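Local coordinates for protein putidaredoxin reductase (Pseudomonas putida, PDB 1Q1R) that probably carries electrons from NADH through its bound FAD to the ferredoxin putidaredoxin, which supplies the cytochrome P450cam monooxygenase, at residues A195-L200 with S331-I336; E324-F329 with Q388-R393. All coordinates share one frame; numbering follows the deposited sequence.

Contact 1 (A195-L200 with S331-I336)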
loop_
_atom_site.group_PDB
_atom_site.type_symbol
_atom_site.label_atom_id
_atom_site.label_comp_id
_atom_site.label_asym_id
_atom_site.label_seq_id
_atom_site.Cartn_x
_atom_site.Cartn_y
_atom_site.Cartn_z
ATOM N N ALA A 195 10.255 1.365 -18.683
ATOM C CA ALA A 195 10.016 1.514 -20.109
ATOM C C ALA A 195 8.743 0.776 -20.497
ATOM O O ALA A 195 7.942 1.275 -21.287
ATOM C CB ALA A 195 11.203 0.967 -20.897
ATOM N N PHE A 196 8.561 -0.422 -19.948
ATOM C CA PHE A 196 7.368 -1.207 -20.245
ATOM C C PHE A 196 6.109 -0.425 -19.854
ATOM O O PHE A 196 5.193 -0.263 -20.664
ATOM C CB PHE A 196 7.404 -2.535 -19.489
ATOM C CG PHE A 196 6.075 -3.228 -19.430
ATOM C CD1 PHE A 196 5.544 -3.847 -20.561
ATOM C CD2 PHE A 196 5.333 -3.225 -18.254
ATOM C CE1 PHE A 196 4.284 -4.455 -20.518
ATOM C CE2 PHE A 196 4.079 -3.825 -18.197
ATOM C CZ PHE A 196 3.552 -4.441 -19.331
ATOM N N TYR A 197 6.068 0.059 -18.612
ATOM C CA TYR A 197 4.910 0.816 -18.136
ATOM C C TYR A 197 4.678 2.106 -18.919
ATOM O O TYR A 197 3.556 2.406 -19.320
ATOM C CB TYR A 197 5.052 1.148 -16.649
ATOM C CG TYR A 197 4.789 -0.022 -15.733
ATOM C CD1 TYR A 197 5.836 -0.674 -15.082
ATOM C CD2 TYR A 197 3.491 -0.481 -15.514
ATOM C CE1 TYR A 197 5.595 -1.754 -14.233
ATOM C CE2 TYR A 197 3.239 -1.562 -14.668
ATOM C CZ TYR A 197 4.295 -2.190 -14.032
ATOM O OH TYR A 197 4.050 -3.247 -13.184
ATOM N N GLU A 198 5.741 2.870 -19.139
ATOM C CA GLU A 198 5.614 4.115 -19.882
ATOM C C GLU A 198 5.058 3.867 -21.282
ATOM O O GLU A 198 4.151 4.574 -21.734
ATOM C CB GLU A 198 6.969 4.831 -19.923
ATOM C CG GLU A 198 7.327 5.460 -18.573
ATOM C CD GLU A 198 8.718 6.063 -18.530
ATOM O OE1 GLU A 198 9.184 6.566 -19.573
ATOM O OE2 GLU A 198 9.339 6.050 -17.446
ATOM N N HIS A 199 5.570 2.848 -21.963
ATOM C CA HIS A 199 5.079 2.531 -23.301
ATOM C C HIS A 199 3.652 1.988 -23.230
ATOM O O HIS A 199 2.809 2.291 -24.073
ATOM C CB HIS A 199 5.999 1.508 -23.978
ATOM C CG HIS A 199 5.521 1.060 -25.324
ATOM N ND1 HIS A 199 4.751 -0.069 -25.505
ATOM C CD2 HIS A 199 5.671 1.612 -26.553
ATOM C CE1 HIS A 199 4.448 -0.194 -26.784
ATOM N NE2 HIS A 199 4.993 0.812 -27.442
ATOM N N LEU A 200 3.386 1.182 -22.212
ATOM C CA LEU A 200 2.066 0.598 -22.030
ATOM C C LEU A 200 1.004 1.705 -21.942
ATOM O O LEU A 200 0.019 1.700 -22.684
ATOM C CB LEU A 200 2.088 -0.254 -20.757
ATOM C CG LEU A 200 0.979 -1.239 -20.367
ATOM C CD1 LEU A 200 0.211 -0.658 -19.214
ATOM C CD2 LEU A 200 0.084 -1.570 -21.547
ATOM N N SER A 331 -0.802 -5.040 -8.586
ATOM C CA SER A 331 -1.332 -3.836 -9.199
ATOM C C SER A 331 -2.140 -4.284 -10.403
ATOM O O SER A 331 -1.775 -5.249 -11.078
ATOM C CB SER A 331 -0.194 -2.909 -9.643
ATOM O OG SER A 331 -0.695 -1.761 -10.311
ATOM N N ASP A 332 -3.250 -3.602 -10.655
ATOM C CA ASP A 332 -4.103 -3.924 -11.790
ATOM C C ASP A 332 -4.151 -2.702 -12.685
ATOM O O ASP A 332 -4.644 -1.650 -12.280
ATOM C CB ASP A 332 -5.527 -4.258 -11.337
ATOM C CG ASP A 332 -5.618 -5.580 -10.602
ATOM O OD1 ASP A 332 -6.723 -5.902 -10.104
ATOM O OD2 ASP A 332 -4.596 -6.301 -10.526
ATOM N N GLN A 333 -3.631 -2.845 -13.895
ATOM C CA GLN A 333 -3.619 -1.761 -14.866
ATOM C C GLN A 333 -4.001 -2.357 -16.217
ATOM O O GLN A 333 -3.377 -3.313 -16.675
ATOM C CB GLN A 333 -2.224 -1.136 -14.936
ATOM C CG GLN A 333 -1.764 -0.484 -13.633
ATOM C CD GLN A 333 -0.304 -0.072 -13.681
ATOM O OE1 GLN A 333 0.171 0.452 -14.690
ATOM N NE2 GLN A 333 0.410 -0.293 -12.585
ATOM N N TYR A 334 -5.034 -1.799 -16.842
ATOM C CA TYR A 334 -5.504 -2.284 -18.134
ATOM C C TYR A 334 -5.670 -3.803 -18.132
ATOM O O TYR A 334 -5.204 -4.489 -19.041
ATOM C CB TYR A 334 -4.533 -1.875 -19.247
ATOM C CG TYR A 334 -4.199 -0.401 -19.261
ATOM C CD1 TYR A 334 -2.917 0.045 -18.940
ATOM C CD2 TYR A 334 -5.166 0.548 -19.585
ATOM C CE1 TYR A 334 -2.605 1.407 -18.943
ATOM C CE2 TYR A 334 -4.865 1.911 -19.588
ATOM C CZ TYR A 334 -3.585 2.332 -19.268
ATOM O OH TYR A 334 -3.286 3.675 -19.284
ATOM N N GLU A 335 -6.328 -4.323 -17.103
ATOM C CA GLU A 335 -6.582 -5.760 -16.979
ATOM C C GLU A 335 -5.327 -6.630 -16.989
ATOM O O GLU A 335 -5.409 -7.835 -17.229
ATOM C CB GLU A 335 -7.527 -6.233 -18.092
ATOM C CG GLU A 335 -8.930 -5.640 -18.028
ATOM C CD GLU A 335 -9.792 -6.057 -19.209
ATOM O OE1 GLU A 335 -10.043 -7.270 -19.374
ATOM O OE2 GLU A 335 -10.216 -5.169 -19.980
ATOM N N ILE A 336 -4.171 -6.024 -16.740
ATOM C CA ILE A 336 -2.915 -6.764 -16.708
ATOM C C ILE A 336 -2.632 -7.224 -15.279
ATOM O O ILE A 336 -2.713 -6.436 -14.338
ATOM C CB ILE A 336 -1.743 -5.890 -17.192
ATOM C CG1 ILE A 336 -1.921 -5.564 -18.674
ATOM C CG2 ILE A 336 -0.420 -6.602 -16.946
ATOM C CD1 ILE A 336 -0.851 -4.646 -19.227
#
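Ser-331 OG is held by two groups: it accepts a nearly straight bond (2.9 Å, 172°) from NE2 of Gln-333, whose amide lies against Tyr-197, and it also bonds to OE2 of Glu-163. Gln-333 OE1 is bonded in turn to NE2 of His-201, just beyond the helical segment 195-200. Hydrogen bonds at both ends thus fix the rotation of the amide. Its plane is turned 31° from the Tyr-197 ring, with OE1 3.5 Å from Tyr-197 CD2, while the two side chains cross at about a right angle.

The other joint is apolar. Leu-200 meets Ile-336 tip to tip, CD2 to CD1 at 4.0 Å; an extended chi2 of 177° carries this Ile-336 methyl towards the helix, where Phe-196 CZ approaches it at 4.4 Å. Leu-200 CD1 lies at the edge of the Tyr-334 ring, but its 3.2 Å separation from CD1 of Tyr-334 is very short, making the exact methyl position doubtful.

Tyr-334 and Glu-335, both with positive phi, form the corner of a type I' turn closed by Ile-336 N to Gln-333 O. This is the two-residue turn of the beta hairpin 328-333/336-342, here packed against helix 191-204 at the interface between the probable NADH-binding domain and the C-terminal domain of a glutathione reductase fold.

Contact 2 (E324-F329 with Q388-R393); sequences EAAPWF and QIITDR
Ala-326 and Thr-391 are joined by the one hydrogen bond between the segments: the backbone N of Ala-326 donates to Thr-391 OG1 at 3.3 Å, long and bent (147°). The same hydroxyl bonds to the carbonyl O of Lys-387, one turn back in the helix. Thr-391 OG1 therefore accepts a bond from the loop and donates one to its own helix, and the two bonds together fix its side-chain rotation. With chi1 at -57° the oxygen sits beside the backbone N of Thr-391, while CG2, anti to that N, reaches towards Glu-324 O at 4.1 Å.

Van der Waals packing centres on the methyl group of Ala-326. Its CB lies 3.2 Å from Thr-391 OG1 and makes an apolar contact with CG2 of Ile-390 at 3.8 Å, so it presses on two successive residues of the last helical turn. The CG1 branch of Ile-390 leads away from the loop, and the side chain also packs on Tyr-293 and Val-371.

Main-chain bonds end the helix just past the contact. Arg-393, with positive phi, is the C-prime residue of a Schellman motif; its N bonds to Ile-390 O, and the next amide returns to Ile-389 O.

Other polar ties of the loop run to residues outside the helix. The Glu-324 carboxylate binds Gln-291 NE2, Leu-292 N and Ser-290 OG, and Ala-325 N binds Glu-307 OE2. Beyond Ala-326 the chain enters edge strand 328-333, paired with strand 336-342. The C-terminal end of helix 380-391 meets the loop at Ala-326, and earlier residues pack on Trp-328 at the start of the strand, Lys-387 by a cation-pi contact and Phe-383 ring to ring, while Ile-389 packs on helix 408-421.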
loop_
_atom_site.group_PDB
_atom_site.type_symbol
_atom_site.label_atom_id
_atom_site.label_comp_id
_atom_site.label_asym_id
_atom_site.label_seq_id
_atom_site.Cartn_x
_atom_site.Cartn_y
_atom_site.Cartn_z
ATOM N N GLU A 324 8.097 -15.760 8.900
ATOM C CA GLU A 324 8.129 -14.591 8.025
ATOM C C GLU A 324 8.073 -14.993 6.555
ATOM O O GLU A 324 8.866 -15.815 6.092
ATOM C CB GLU A 324 9.392 -13.759 8.281
ATOM C CG GLU A 324 9.771 -12.837 7.124
ATOM C CD GLU A 324 10.857 -11.836 7.486
ATOM O OE1 GLU A 324 11.534 -11.331 6.565
ATOM O OE2 GLU A 324 11.027 -11.540 8.690
ATOM N N ALA A 325 7.128 -14.408 5.826
ATOM C CA ALA A 325 6.969 -14.696 4.407
ATOM C C ALA A 325 7.555 -13.556 3.581
ATOM O O ALA A 325 7.654 -12.425 4.055
ATOM C CB ALA A 325 5.491 -14.876 4.075
ATOM N N ALA A 326 7.957 -13.855 2.353
ATOM C CA ALA A 326 8.508 -12.822 1.487
ATOM C C ALA A 326 7.416 -11.778 1.267
ATOM O O ALA A 326 6.249 -12.121 1.115
ATOM C CB ALA A 326 8.932 -13.424 0.150
ATOM N N PRO A 327 7.779 -10.490 1.265
ATOM C CA PRO A 327 6.756 -9.462 1.050
ATOM C C PRO A 327 6.316 -9.434 -0.413
ATOM O O PRO A 327 7.113 -9.698 -1.315
ATOM C CB PRO A 327 7.467 -8.180 1.463
ATOM C CG PRO A 327 8.892 -8.452 1.067
ATOM C CD PRO A 327 9.091 -9.879 1.547
ATOM N N TRP A 328 5.042 -9.141 -0.647
ATOM C CA TRP A 328 4.537 -9.065 -2.010
ATOM C C TRP A 328 3.328 -8.152 -2.104
ATOM O O TRP A 328 2.732 -7.775 -1.089
ATOM C CB TRP A 328 4.171 -10.456 -2.554
ATOM C CG TRP A 328 2.964 -11.097 -1.929
ATOM C CD1 TRP A 328 2.918 -11.786 -0.754
ATOM C CD2 TRP A 328 1.629 -11.114 -2.459
ATOM N NE1 TRP A 328 1.640 -12.235 -0.517
ATOM C CE2 TRP A 328 0.828 -11.834 -1.548
ATOM C CE3 TRP A 328 1.033 -10.588 -3.615
ATOM C CZ2 TRP A 328 -0.542 -12.046 -1.754
ATOM C CZ3 TRP A 328 -0.328 -10.796 -3.823
ATOM C CH2 TRP A 328 -1.101 -11.520 -2.893
ATOM N N PHE A 329 2.992 -7.777 -3.331
ATOM C CA PHE A 329 1.836 -6.931 -3.577
ATOM C C PHE A 329 1.489 -7.045 -5.052
ATOM O O PHE A 329 2.200 -7.706 -5.814
ATOM C CB PHE A 329 2.124 -5.479 -3.167
ATOM C CG PHE A 329 2.992 -4.722 -4.124
ATOM C CD1 PHE A 329 2.426 -3.962 -5.144
ATOM C CD2 PHE A 329 4.377 -4.751 -3.999
ATOM C CE1 PHE A 329 3.226 -3.238 -6.025
ATOM C CE2 PHE A 329 5.188 -4.031 -4.874
ATOM C CZ PHE A 329 4.611 -3.272 -5.891
ATOM N N GLN A 388 8.575 -18.826 -3.424
ATOM C CA GLN A 388 9.330 -19.920 -2.833
ATOM C C GLN A 388 10.835 -19.659 -2.931
ATOM O O GLN A 388 11.576 -19.879 -1.973
ATOM C CB GLN A 388 8.963 -21.223 -3.546
ATOM C CG GLN A 388 9.623 -22.468 -2.991
ATOM C CD GLN A 388 9.247 -23.719 -3.772
ATOM O OE1 GLN A 388 9.635 -24.833 -3.408
ATOM N NE2 GLN A 388 8.491 -23.539 -4.855
ATOM N N ILE A 389 11.281 -19.191 -4.092
ATOM C CA ILE A 389 12.697 -18.901 -4.311
ATOM C C ILE A 389 13.214 -17.844 -3.330
ATOM O O ILE A 389 14.308 -17.981 -2.775
ATOM C CB ILE A 389 12.942 -18.410 -5.767
ATOM C CG1 ILE A 389 12.679 -19.552 -6.748
ATOM C CG2 ILE A 389 14.371 -17.896 -5.925
ATOM C CD1 ILE A 389 12.581 -19.115 -8.201
ATOM N N ILE A 390 12.420 -16.798 -3.115
ATOM C CA ILE A 390 12.801 -15.716 -2.211
ATOM C C ILE A 390 12.698 -16.125 -0.748
ATOM O O ILE A 390 13.651 -15.972 0.017
ATOM C CB ILE A 390 11.906 -14.463 -2.418
ATOM C CG1 ILE A 390 11.946 -14.018 -3.879
ATOM C CG2 ILE A 390 12.366 -13.332 -1.506
ATOM C CD1 ILE A 390 13.328 -13.693 -4.380
ATOM N N THR A 391 11.537 -16.640 -0.363
ATOM C CA THR A 391 11.300 -17.047 1.017
ATOM C C THR A 391 12.276 -18.108 1.511
ATOM O O THR A 391 12.756 -18.034 2.641
ATOM C CB THR A 391 9.865 -17.579 1.207
ATOM O OG1 THR A 391 8.921 -16.576 0.808
ATOM C CG2 THR A 391 9.622 -17.947 2.669
ATOM N N ASP A 392 12.574 -19.093 0.668
ATOM C CA ASP A 392 13.489 -20.157 1.065
ATOM C C ASP A 392 14.940 -19.951 0.642
ATOM O O ASP A 392 15.775 -20.838 0.827
ATOM C CB ASP A 392 12.989 -21.503 0.541
ATOM C CG ASP A 392 11.644 -21.876 1.113
ATOM O OD1 ASP A 392 11.466 -21.720 2.339
ATOM O OD2 ASP A 392 10.766 -22.327 0.349
ATOM N N ARG A 393 15.246 -18.785 0.081
ATOM C CA ARG A 393 16.613 -18.501 -0.342
ATOM C C ARG A 393 17.173 -19.622 -1.218
ATOM O O ARG A 393 18.294 -20.081 -1.005
ATOM C CB ARG A 393 17.505 -18.331 0.888
ATOM C CG ARG A 393 17.780 -16.896 1.282
ATOM C CD ARG A 393 18.650 -16.208 0.238
ATOM N NE ARG A 393 19.229 -14.967 0.744
ATOM C CZ ARG A 393 20.052 -14.901 1.788
ATOM N NH1 ARG A 393 20.395 -16.009 2.436
ATOM N NH2 ARG A 393 20.535 -13.731 2.183
#

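Contacts 1 and 2 lie about 24 Å apart, centre to centre; their segments adjoin along the chain but touch nowhere else, yet both use strand 328-333: contact 2 grips the loop leading into it, and contact 1 holds its far end and the hairpin turn. Between them the strand passes the flavin. Phe-329 touches FAD, whereas the side chains of Ala-325 and Gln-333 are about 13 Å and 9 Å from it. Tyr-159 adds an indirect tie, meeting the Phe-329 ring edge-to-face and also touching Tyr-197 and Ser-331. The strand is therefore packed on helix 380-391 of the C-terminal domain at one end and on helix 191-204 at the other.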